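Local atomic coordinates of glycosylation Associate Protein 2 (Streptococcus agalactiae serotype V, PDB entry 6OYC), a protein that probably takes part, in complex with Gap1 and Gap3, in the glycosylation and accessory Sec-dependent export of a serine-rich surface adhesin. Residues Thr42-Leu47 / Ser78-Val83; Glu311-Met316 / Thr321-Ile326; Glu85-Lys90 / Arg120-Gly125. All coordinates share one frame; numbering follows the deposited sequence.

Contact 1: Thr42-Leu47 / Ser78-Val83; sequences TENNYL and SSFFEV
The Phe80 ring reaches out from its loop and sets one corner, CE1 with the neighbouring CD1 and CZ, against Glu43, Asn44 and Leu47 on one side of the helix. Phe80 and Glu43 run past each other in opposite directions. The Glu43 methylene groups do the touching, with CG 3.4 Å from Phe80 CE1, while the carboxylate plane stands nearly upright to the ring at 83°. With CG anti to the backbone N (chi1 -172°) and a bend at chi2, the Glu43 chain brings CB and CG against the CE1 corner of the ring and carries its charged end past it, where OE1 forms a salt bridge with Arg58.

Asn44 crosses the aromatic side chain at roughly a right angle. Its OD1 lies at the ring edge near the plane, 3.4 Å from Phe80 CE1, a place where the partly positive ring hydrogens would suit a carbonyl oxygen. Amide and ring planes are turned 39° apart. One helical turn beyond Glu43, Leu47 brings a single methyl to the same edge, CD1 lying 4.0 Å from Phe80 CE1. Within its own loop, Ser79 OG sits 3.3 Å above the plane of the Phe80 ring, over its centre.

No hydrogen bond joins the two segments, and the burial is modest at 137 Å². Phe39, a turn before Glu43 on the same helix, adds an edge-to-face ring pair with Phe80. The arrangement is loop-on-helix packing in a parallel alpha/beta domain: through Phe80, the loop leading into strand 86-89 packs on helix 36-52, which follows strand 26-31 of the same five-stranded sheet.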
loop_
_atom_site.group_PDB
_atom_site.type_symbol
_atom_site.label_atom_id
_atom_site.label_comp_id
_atom_site.label_asym_id
_atom_site.label_seq_id
_atom_site.Cartn_x
_atom_site.Cartn_y
_atom_site.Cartn_z
ATOM N N THR B 42 14.598 -17.349 -29.035
ATOM C CA THR B 42 15.749 -17.385 -28.129
ATOM C C THR B 42 15.328 -17.412 -26.666
ATOM O O THR B 42 15.868 -18.188 -25.870
ATOM C CB THR B 42 16.657 -16.189 -28.376
ATOM O OG1 THR B 42 17.158 -16.259 -29.714
ATOM C CG2 THR B 42 17.832 -16.245 -27.434
ATOM N N GLU B 43 14.364 -16.581 -26.288
ATOM C CA GLU B 43 13.967 -16.547 -24.888
ATOM C C GLU B 43 13.284 -17.844 -24.479
ATOM O O GLU B 43 13.554 -18.384 -23.400
ATOM C CB GLU B 43 13.065 -15.343 -24.629
ATOM C CG GLU B 43 12.749 -15.105 -23.170
ATOM C CD GLU B 43 13.983 -14.768 -22.302
ATOM O OE1 GLU B 43 15.065 -14.446 -22.839
ATOM O OE2 GLU B 43 13.847 -14.810 -21.066
ATOM N N ASN B 44 12.397 -18.363 -25.323
ATOM C CA ASN B 44 11.743 -19.626 -24.996
ATOM C C ASN B 44 12.744 -20.784 -24.976
ATOM O O ASN B 44 12.653 -21.673 -24.127
ATOM C CB ASN B 44 10.598 -19.895 -25.982
ATOM C CG ASN B 44 9.303 -19.168 -25.597
ATOM O OD1 ASN B 44 9.111 -18.779 -24.445
ATOM N ND2 ASN B 44 8.424 -18.976 -26.563
ATOM N N ASN B 45 13.705 -20.800 -25.896
ATOM C CA ASN B 45 14.776 -21.781 -25.783
ATOM C C ASN B 45 15.451 -21.662 -24.422
ATOM O O ASN B 45 15.559 -22.648 -23.680
ATOM C CB ASN B 45 15.790 -21.600 -26.914
ATOM C CG ASN B 45 15.326 -22.226 -28.214
ATOM O OD1 ASN B 45 14.342 -22.974 -28.238
ATOM N ND2 ASN B 45 16.022 -21.917 -29.312
ATOM N N TYR B 46 15.857 -20.438 -24.054
ATOM C CA TYR B 46 16.498 -20.228 -22.759
ATOM C C TYR B 46 15.611 -20.699 -21.611
ATOM O O TYR B 46 16.088 -21.364 -20.686
ATOM C CB TYR B 46 16.876 -18.753 -22.588
ATOM C CG TYR B 46 17.407 -18.423 -21.214
ATOM C CD1 TYR B 46 18.613 -18.969 -20.750
ATOM C CD2 TYR B 46 16.703 -17.584 -20.368
ATOM C CE1 TYR B 46 19.092 -18.675 -19.481
ATOM C CE2 TYR B 46 17.182 -17.276 -19.093
ATOM C CZ TYR B 46 18.372 -17.822 -18.655
ATOM O OH TYR B 46 18.826 -17.512 -17.391
ATOM N N LEU B 47 14.314 -20.387 -21.657
ATOM C CA LEU B 47 13.429 -20.822 -20.576
ATOM C C LEU B 47 13.309 -22.342 -20.531
ATOM O O LEU B 47 13.333 -22.941 -19.446
ATOM C CB LEU B 47 12.045 -20.203 -20.729
ATOM C CG LEU B 47 11.912 -18.696 -20.497
ATOM C CD1 LEU B 47 10.511 -18.249 -20.906
ATOM C CD2 LEU B 47 12.233 -18.283 -19.041
ATOM N N SER B 78 3.880 -10.622 -24.723
ATOM C CA SER B 78 2.986 -10.594 -23.576
ATOM C C SER B 78 3.300 -11.694 -22.570
ATOM O O SER B 78 3.145 -11.485 -21.363
ATOM C CB SER B 78 1.547 -10.716 -24.069
ATOM O OG SER B 78 0.664 -10.934 -22.996
ATOM N N SER B 79 3.749 -12.866 -23.035
ATOM C CA SER B 79 4.017 -13.958 -22.105
ATOM C C SER B 79 5.199 -13.663 -21.187
ATOM O O SER B 79 5.319 -14.293 -20.131
ATOM C CB SER B 79 4.277 -15.265 -22.871
ATOM O OG SER B 79 5.566 -15.254 -23.487
ATOM N N PHE B 80 6.075 -12.727 -21.559
ATOM C CA PHE B 80 7.336 -12.533 -20.858
ATOM C C PHE B 80 7.317 -11.410 -19.821
ATOM O O PHE B 80 8.310 -11.252 -19.114
ATOM C CB PHE B 80 8.460 -12.250 -21.869
ATOM C CG PHE B 80 8.623 -13.319 -22.911
ATOM C CD1 PHE B 80 9.245 -14.529 -22.595
ATOM C CD2 PHE B 80 8.154 -13.121 -24.210
ATOM C CE1 PHE B 80 9.387 -15.526 -23.560
ATOM C CE2 PHE B 80 8.297 -14.114 -25.177
ATOM C CZ PHE B 80 8.916 -15.320 -24.851
ATOM N N PHE B 81 6.247 -10.618 -19.717
ATOM C CA PHE B 81 6.270 -9.430 -18.867
ATOM C C PHE B 81 4.959 -9.278 -18.109
ATOM O O PHE B 81 3.885 -9.573 -18.637
ATOM C CB PHE B 81 6.548 -8.159 -19.692
ATOM C CG PHE B 81 7.939 -8.115 -20.261
ATOM C CD1 PHE B 81 9.027 -7.768 -19.455
ATOM C CD2 PHE B 81 8.171 -8.470 -21.592
ATOM C CE1 PHE B 81 10.320 -7.763 -19.967
ATOM C CE2 PHE B 81 9.447 -8.458 -22.116
ATOM C CZ PHE B 81 10.536 -8.107 -21.298
ATOM N N GLU B 82 5.064 -8.808 -16.871
ATOM C CA GLU B 82 3.935 -8.590 -15.981
ATOM C C GLU B 82 3.429 -7.163 -16.125
ATOM O O GLU B 82 4.093 -6.298 -16.694
ATOM C CB GLU B 82 4.342 -8.845 -14.523
ATOM C CG GLU B 82 4.802 -10.255 -14.255
ATOM C CD GLU B 82 3.664 -11.248 -14.401
ATOM O OE1 GLU B 82 2.671 -11.132 -13.635
ATOM O OE2 GLU B 82 3.754 -12.128 -15.288
ATOM N N VAL B 83 2.254 -6.908 -15.552
ATOM C CA VAL B 83 1.753 -5.544 -15.514
ATOM C C VAL B 83 2.769 -4.605 -14.837
ATOM O O VAL B 83 3.580 -5.019 -13.993
ATOM C CB VAL B 83 0.389 -5.506 -14.804
ATOM C CG1 VAL B 83 -0.683 -6.165 -15.698
ATOM C CG2 VAL B 83 0.477 -6.191 -13.431
#

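Contact 2: Glu311-Met316 / Thr321-Ile326; sequences EGFWMM and TPFMLI
Phe323, Leu325 and the helix residues Phe313 and Met316 meet inside a beta-alpha-beta unit, in which helix 313-318 links the parallel strands 297-301 and 323-327 of the mixed sheet, in a domain of the alpha/beta-hydrolase clan. Thr321 opens the segment before the strand, touching Thr298 and lending its carbonyl oxygen to the edge of the Phe323 ring.

Phe323 holds its CG between the backbone N and the carbonyl carbon (chi1 71°), which turns the ring toward the helix. Met316 CB lies over one face in a CH-pi contact, 4.0 Å from the Phe323 centroid and 29° off the ring normal. At the rim of the same ring, Phe313 CE1 approaches Phe323 CZ at 4.2 Å. Met324 points to the other side of the sheet, where it packs on helix 341-358.

Leu325 returns to the helix side and divides its two methyls. CD1 reaches the edge of the Phe313 ring, near its plane, and also lies 3.9 Å from Phe313 CA. The Leu325 and Met316 side chains run past each other in opposite directions, Leu325 CD2 resting 3.8 Å from Met316 CG.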
loop_
_atom_site.group_PDB
_atom_site.type_symbol
_atom_site.label_atom_id
_atom_site.label_comp_id
_atom_site.label_asym_id
_atom_site.label_seq_id
_atom_site.Cartn_x
_atom_site.Cartn_y
_atom_site.Cartn_z
ATOM N N GLU B 311 -1.010 -6.851 2.088
ATOM C CA GLU B 311 -1.248 -8.257 2.374
ATOM C C GLU B 311 -1.964 -8.934 1.214
ATOM O O GLU B 311 -2.789 -8.323 0.526
ATOM C CB GLU B 311 -2.119 -8.415 3.611
ATOM C CG GLU B 311 -1.391 -8.717 4.864
ATOM C CD GLU B 311 -2.348 -9.006 5.999
ATOM O OE1 GLU B 311 -3.586 -9.082 5.753
ATOM O OE2 GLU B 311 -1.855 -9.150 7.135
ATOM N N GLY B 312 -1.667 -10.220 1.021
ATOM C CA GLY B 312 -2.488 -11.053 0.162
ATOM C C GLY B 312 -2.240 -10.931 -1.320
ATOM O O GLY B 312 -3.136 -11.252 -2.106
ATOM N N PHE B 313 -1.053 -10.484 -1.733
ATOM C CA PHE B 313 -0.726 -10.423 -3.155
ATOM C C PHE B 313 -0.823 -11.798 -3.810
ATOM O O PHE B 313 -1.513 -11.981 -4.817
ATOM C CB PHE B 313 0.677 -9.854 -3.337
ATOM C CG PHE B 313 1.113 -9.740 -4.780
ATOM C CD1 PHE B 313 0.655 -8.700 -5.578
ATOM C CD2 PHE B 313 1.983 -10.668 -5.330
ATOM C CE1 PHE B 313 1.063 -8.576 -6.891
ATOM C CE2 PHE B 313 2.394 -10.566 -6.653
ATOM C CZ PHE B 313 1.932 -9.514 -7.437
ATOM N N TRP B 314 -0.110 -12.776 -3.267
ATOM C CA TRP B 314 -0.057 -14.059 -3.953
ATOM C C TRP B 314 -1.400 -14.777 -3.897
ATOM O O TRP B 314 -1.788 -15.447 -4.860
ATOM C CB TRP B 314 1.060 -14.907 -3.362
ATOM C CG TRP B 314 2.392 -14.344 -3.682
ATOM C CD1 TRP B 314 3.292 -13.790 -2.804
ATOM C CD2 TRP B 314 2.993 -14.262 -4.977
ATOM N NE1 TRP B 314 4.412 -13.368 -3.482
ATOM C CE2 TRP B 314 4.256 -13.647 -4.814
ATOM C CE3 TRP B 314 2.580 -14.635 -6.260
ATOM C CZ2 TRP B 314 5.113 -13.405 -5.882
ATOM C CZ3 TRP B 314 3.437 -14.401 -7.325
ATOM C CH2 TRP B 314 4.696 -13.793 -7.128
ATOM N N MET B 315 -2.137 -14.631 -2.797
ATOM C CA MET B 315 -3.448 -15.261 -2.708
ATOM C C MET B 315 -4.393 -14.717 -3.765
ATOM O O MET B 315 -5.130 -15.479 -4.400
ATOM C CB MET B 315 -4.034 -15.052 -1.317
ATOM C CG MET B 315 -5.479 -15.484 -1.185
ATOM S SD MET B 315 -6.098 -15.062 0.450
ATOM C CE MET B 315 -6.380 -13.301 0.274
ATOM N N MET B 316 -4.389 -13.396 -3.969
ATOM C CA MET B 316 -5.287 -12.801 -4.952
ATOM C C MET B 316 -4.785 -13.003 -6.371
ATOM O O MET B 316 -5.588 -13.024 -7.311
ATOM C CB MET B 316 -5.474 -11.311 -4.671
ATOM C CG MET B 316 -6.029 -11.025 -3.295
ATOM S SD MET B 316 -7.584 -11.903 -2.973
ATOM C CE MET B 316 -8.718 -10.892 -3.927
ATOM N N THR B 321 -8.219 -13.680 -11.366
ATOM C CA THR B 321 -9.242 -12.667 -11.545
ATOM C C THR B 321 -8.625 -11.275 -11.388
ATOM O O THR B 321 -7.562 -11.130 -10.775
ATOM C CB THR B 321 -10.357 -12.891 -10.507
ATOM O OG1 THR B 321 -11.492 -12.068 -10.803
ATOM C CG2 THR B 321 -9.853 -12.577 -9.103
ATOM N N PRO B 322 -9.231 -10.234 -11.963
ATOM C CA PRO B 322 -8.740 -8.874 -11.690
ATOM C C PRO B 322 -8.877 -8.572 -10.212
ATOM O O PRO B 322 -9.867 -8.953 -9.580
ATOM C CB PRO B 322 -9.650 -7.975 -12.532
ATOM C CG PRO B 322 -10.262 -8.895 -13.563
ATOM C CD PRO B 322 -10.328 -10.251 -12.946
ATOM N N PHE B 323 -7.870 -7.892 -9.650
ATOM C CA PHE B 323 -7.861 -7.721 -8.203
ATOM C C PHE B 323 -7.218 -6.410 -7.767
ATOM O O PHE B 323 -6.378 -5.820 -8.458
ATOM C CB PHE B 323 -7.178 -8.905 -7.499
ATOM C CG PHE B 323 -5.681 -8.988 -7.686
ATOM C CD1 PHE B 323 -5.142 -9.649 -8.775
ATOM C CD2 PHE B 323 -4.812 -8.461 -6.721
ATOM C CE1 PHE B 323 -3.771 -9.770 -8.935
ATOM C CE2 PHE B 323 -3.427 -8.576 -6.862
ATOM C CZ PHE B 323 -2.901 -9.227 -7.972
ATOM N N MET B 324 -7.642 -5.971 -6.593
ATOM C CA MET B 324 -7.168 -4.752 -5.972
ATOM C C MET B 324 -6.786 -5.080 -4.539
ATOM O O MET B 324 -7.477 -5.860 -3.872
ATOM C CB MET B 324 -8.244 -3.674 -6.017
ATOM C CG MET B 324 -7.772 -2.275 -5.726
ATOM S SD MET B 324 -9.150 -1.130 -5.965
ATOM C CE MET B 324 -8.526 0.368 -5.195
ATOM N N LEU B 325 -5.663 -4.523 -4.086
ATOM C CA LEU B 325 -5.255 -4.602 -2.688
ATOM C C LEU B 325 -5.294 -3.215 -2.063
ATOM O O LEU B 325 -4.993 -2.216 -2.723
ATOM C CB LEU B 325 -3.856 -5.191 -2.550
ATOM C CG LEU B 325 -3.529 -6.386 -3.442
ATOM C CD1 LEU B 325 -2.066 -6.772 -3.236
ATOM C CD2 LEU B 325 -4.472 -7.562 -3.137
ATOM N N ILE B 326 -5.678 -3.156 -0.792
ATOM C CA ILE B 326 -5.778 -1.915 -0.029
ATOM C C ILE B 326 -5.142 -2.166 1.333
ATOM O O ILE B 326 -5.487 -3.142 2.009
ATOM C CB ILE B 326 -7.243 -1.454 0.124
ATOM C CG1 ILE B 326 -8.031 -1.712 -1.176
ATOM C CG2 ILE B 326 -7.320 0.014 0.543
ATOM C CD1 ILE B 326 -9.354 -0.996 -1.271
#

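Contact 3: Glu85-Lys90 / Arg120-Gly125; sequences EVFYPK and RQFYKG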
loop_
_atom_site.group_PDB
_atom_site.type_symbol
_atom_site.label_atom_id
_atom_site.label_comp_id
_atom_site.label_asym_id
_atom_site.label_seq_id
_atom_site.Cartn_x
_atom_site.Cartn_y
_atom_site.Cartn_z
ATOM N N GLU B 85 5.423 -3.556 -15.750
ATOM C CA GLU B 85 6.798 -3.768 -16.189
ATOM C C GLU B 85 7.063 -3.195 -17.568
ATOM O O GLU B 85 8.177 -3.320 -18.077
ATOM C CB GLU B 85 7.151 -5.259 -16.178
ATOM C CG GLU B 85 7.263 -5.835 -14.772
ATOM C CD GLU B 85 7.777 -7.275 -14.753
ATOM O OE1 GLU B 85 7.913 -7.895 -15.837
ATOM O OE2 GLU B 85 8.021 -7.787 -13.640
ATOM N N VAL B 86 6.071 -2.577 -18.194
ATOM C CA VAL B 86 6.196 -2.096 -19.560
ATOM C C VAL B 86 6.237 -0.577 -19.528
ATOM O O VAL B 86 5.510 0.061 -18.750
ATOM C CB VAL B 86 5.038 -2.620 -20.435
ATOM C CG1 VAL B 86 5.149 -2.093 -21.873
ATOM C CG2 VAL B 86 5.053 -4.142 -20.411
ATOM N N PHE B 87 7.094 0.004 -20.370
ATOM C CA PHE B 87 7.312 1.441 -20.354
ATOM C C PHE B 87 7.223 2.013 -21.759
ATOM O O PHE B 87 7.739 1.429 -22.716
ATOM C CB PHE B 87 8.670 1.751 -19.703
ATOM C CG PHE B 87 8.704 1.394 -18.259
ATOM C CD1 PHE B 87 8.938 0.078 -17.862
ATOM C CD2 PHE B 87 8.456 2.356 -17.287
ATOM C CE1 PHE B 87 8.936 -0.278 -16.517
ATOM C CE2 PHE B 87 8.464 2.012 -15.940
ATOM C CZ PHE B 87 8.706 0.686 -15.552
ATOM N N TYR B 88 6.595 3.184 -21.868
ATOM C CA TYR B 88 6.194 3.719 -23.155
ATOM C C TYR B 88 6.140 5.235 -23.025
ATOM O O TYR B 88 5.772 5.734 -21.954
ATOM C CB TYR B 88 4.827 3.140 -23.552
ATOM C CG TYR B 88 4.262 3.606 -24.880
ATOM C CD1 TYR B 88 4.549 2.917 -26.055
ATOM C CD2 TYR B 88 3.410 4.710 -24.955
ATOM C CE1 TYR B 88 4.033 3.331 -27.279
ATOM C CE2 TYR B 88 2.881 5.132 -26.183
ATOM C CZ TYR B 88 3.195 4.430 -27.337
ATOM O OH TYR B 88 2.693 4.817 -28.556
ATOM N N PRO B 89 6.525 5.985 -24.056
ATOM C CA PRO B 89 6.653 7.438 -23.890
ATOM C C PRO B 89 5.321 8.084 -23.543
ATOM O O PRO B 89 4.272 7.740 -24.101
ATOM C CB PRO B 89 7.172 7.908 -25.254
ATOM C CG PRO B 89 7.788 6.699 -25.851
ATOM C CD PRO B 89 6.931 5.562 -25.408
ATOM N N LYS B 90 5.373 9.004 -22.575
ATOM C CA LYS B 90 4.184 9.759 -22.205
ATOM C C LYS B 90 3.691 10.600 -23.381
ATOM O O LYS B 90 2.484 10.784 -23.552
ATOM C CB LYS B 90 4.471 10.626 -20.969
ATOM C CG LYS B 90 3.369 11.637 -20.649
ATOM C CD LYS B 90 3.510 12.270 -19.257
ATOM C CE LYS B 90 2.531 11.660 -18.236
ATOM N NZ LYS B 90 1.093 11.984 -18.512
ATOM N N ARG B 120 17.829 5.633 -14.203
ATOM C CA ARG B 120 18.013 5.647 -12.753
ATOM C C ARG B 120 16.853 4.955 -12.045
ATOM O O ARG B 120 17.060 4.207 -11.082
ATOM C CB ARG B 120 18.156 7.097 -12.269
ATOM C CG ARG B 120 18.771 7.261 -10.896
ATOM C CD ARG B 120 20.214 6.780 -10.910
ATOM N NE ARG B 120 20.937 7.024 -9.663
ATOM C CZ ARG B 120 22.134 6.498 -9.400
ATOM N NH1 ARG B 120 22.720 5.704 -10.292
ATOM N NH2 ARG B 120 22.740 6.756 -8.252
ATOM N N GLN B 121 15.622 5.196 -12.509
ATOM C CA GLN B 121 14.446 4.549 -11.925
ATOM C C GLN B 121 14.486 3.034 -12.113
ATOM O O GLN B 121 14.152 2.275 -11.198
ATOM C CB GLN B 121 13.168 5.112 -12.542
ATOM C CG GLN B 121 12.877 6.560 -12.194
ATOM C CD GLN B 121 11.692 7.112 -12.998
ATOM O OE1 GLN B 121 11.648 6.998 -14.221
ATOM N NE2 GLN B 121 10.732 7.695 -12.307
ATOM N N PHE B 122 14.849 2.576 -13.310
ATOM C CA PHE B 122 15.100 1.149 -13.504
ATOM C C PHE B 122 16.116 0.650 -12.477
ATOM O O PHE B 122 15.864 -0.314 -11.731
ATOM C CB PHE B 122 15.613 0.890 -14.931
ATOM C CG PHE B 122 14.549 0.935 -16.002
ATOM C CD1 PHE B 122 13.204 1.120 -15.677
ATOM C CD2 PHE B 122 14.897 0.767 -17.343
ATOM C CE1 PHE B 122 12.220 1.142 -16.691
ATOM C CE2 PHE B 122 13.931 0.796 -18.357
ATOM C CZ PHE B 122 12.597 0.990 -18.031
ATOM N N TYR B 123 17.269 1.327 -12.411
ATOM C CA TYR B 123 18.377 0.868 -11.578
ATOM C C TYR B 123 17.958 0.689 -10.119
ATOM O O TYR B 123 18.379 -0.262 -9.457
ATOM C CB TYR B 123 19.538 1.857 -11.670
ATOM C CG TYR B 123 20.851 1.293 -11.174
ATOM C CD1 TYR B 123 21.309 0.066 -11.637
ATOM C CD2 TYR B 123 21.635 1.981 -10.254
ATOM C CE1 TYR B 123 22.498 -0.462 -11.211
ATOM C CE2 TYR B 123 22.848 1.451 -9.816
ATOM C CZ TYR B 123 23.262 0.223 -10.302
ATOM O OH TYR B 123 24.439 -0.338 -9.896
ATOM N N LYS B 124 17.123 1.578 -9.596
ATOM C CA LYS B 124 16.862 1.541 -8.163
ATOM C C LYS B 124 15.405 1.295 -7.819
ATOM O O LYS B 124 15.063 1.291 -6.630
ATOM C CB LYS B 124 17.374 2.832 -7.508
ATOM C CG LYS B 124 18.924 2.905 -7.536
ATOM C CD LYS B 124 19.495 3.773 -6.420
ATOM C CE LYS B 124 21.031 3.809 -6.477
ATOM N NZ LYS B 124 21.624 4.752 -5.450
ATOM N N GLY B 125 14.547 1.032 -8.817
ATOM C CA GLY B 125 13.120 0.946 -8.567
ATOM C C GLY B 125 12.447 -0.348 -8.973
ATOM O O GLY B 125 11.227 -0.456 -8.845
#
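Strand 86-89 and residues 120-125 of helix 115-125 face each other without any hydrogen bond between them, and the gap is bridged by one side chain from each, Phe87 and Phe122. Phe87 points from the strand toward the helix. Phe122 leaves its helix to one side, but its ring swings in toward the strand; CG lies anti to the carbonyl carbon (chi1 -76°), and this brings the far end of the ring to its partner.

The two rings form a T-shaped, edge-to-face pair. The edge of Phe122 is directed at the face of Phe87, with the centroids 4.9 Å apart and the planes at 72°. Phe122 CE1 sits almost above the middle of the Phe87 ring, 3.5 Å over its plane, so that its distances to the six ring atoms are nearly even, the shortest being 3.6 Å to Phe87 CE1. The neighbouring Phe122 CZ lies nearer the CG-CD1 side of the ring, 3.8 Å from Phe87 CD1. Such a geometry presents the partly positive C-H rim of Phe122 to the pi cloud of Phe87.

Both side chains are buried, and Ala62 of the adjoining strand 62-65 touches both rings. Gln121, next to Phe122 on the helix, hydrogen-bonds through OE1 to a glycerol that is probably from the crystallisation liquor, and the Phe87 side chain is about 5 Å from a bound glycerol. Strand 86-89 is an inner strand of the parallel five-stranded sheet, its backbone bonded to Leu63 and Leu65 on one neighbour and to Gln108 on the other. The aromatic pair is thus part of the hydrophobic layer between sheet and covering helix, and the strand order 2-1-3-4-5 is consistent with a flavodoxin-like, Rossmann-type fold.

Contacts 1 and 3 belong to the N-terminal alpha/beta region and adjoin in the sequence, since segment 78-83 leads into strand 86-89; their centres lie 18 Å apart. Glu85 OE1 accepts a hydrogen bond from Glu82 N, tying the two together. Contact 2 belongs to the mixed sheet, with its centre about 23 Å from each of the others. Its nearest atoms stay about 6 Å from contact 1 and about 9 Å from contact 3; Lys317, just beyond segment 311-316 on helix 313-318, forms a salt bridge with Glu82. Glu311 of contact 2 lies near, without touching, a possible Ser371-His491-Asp461 triad, whereas glycerol lies beside contact 3.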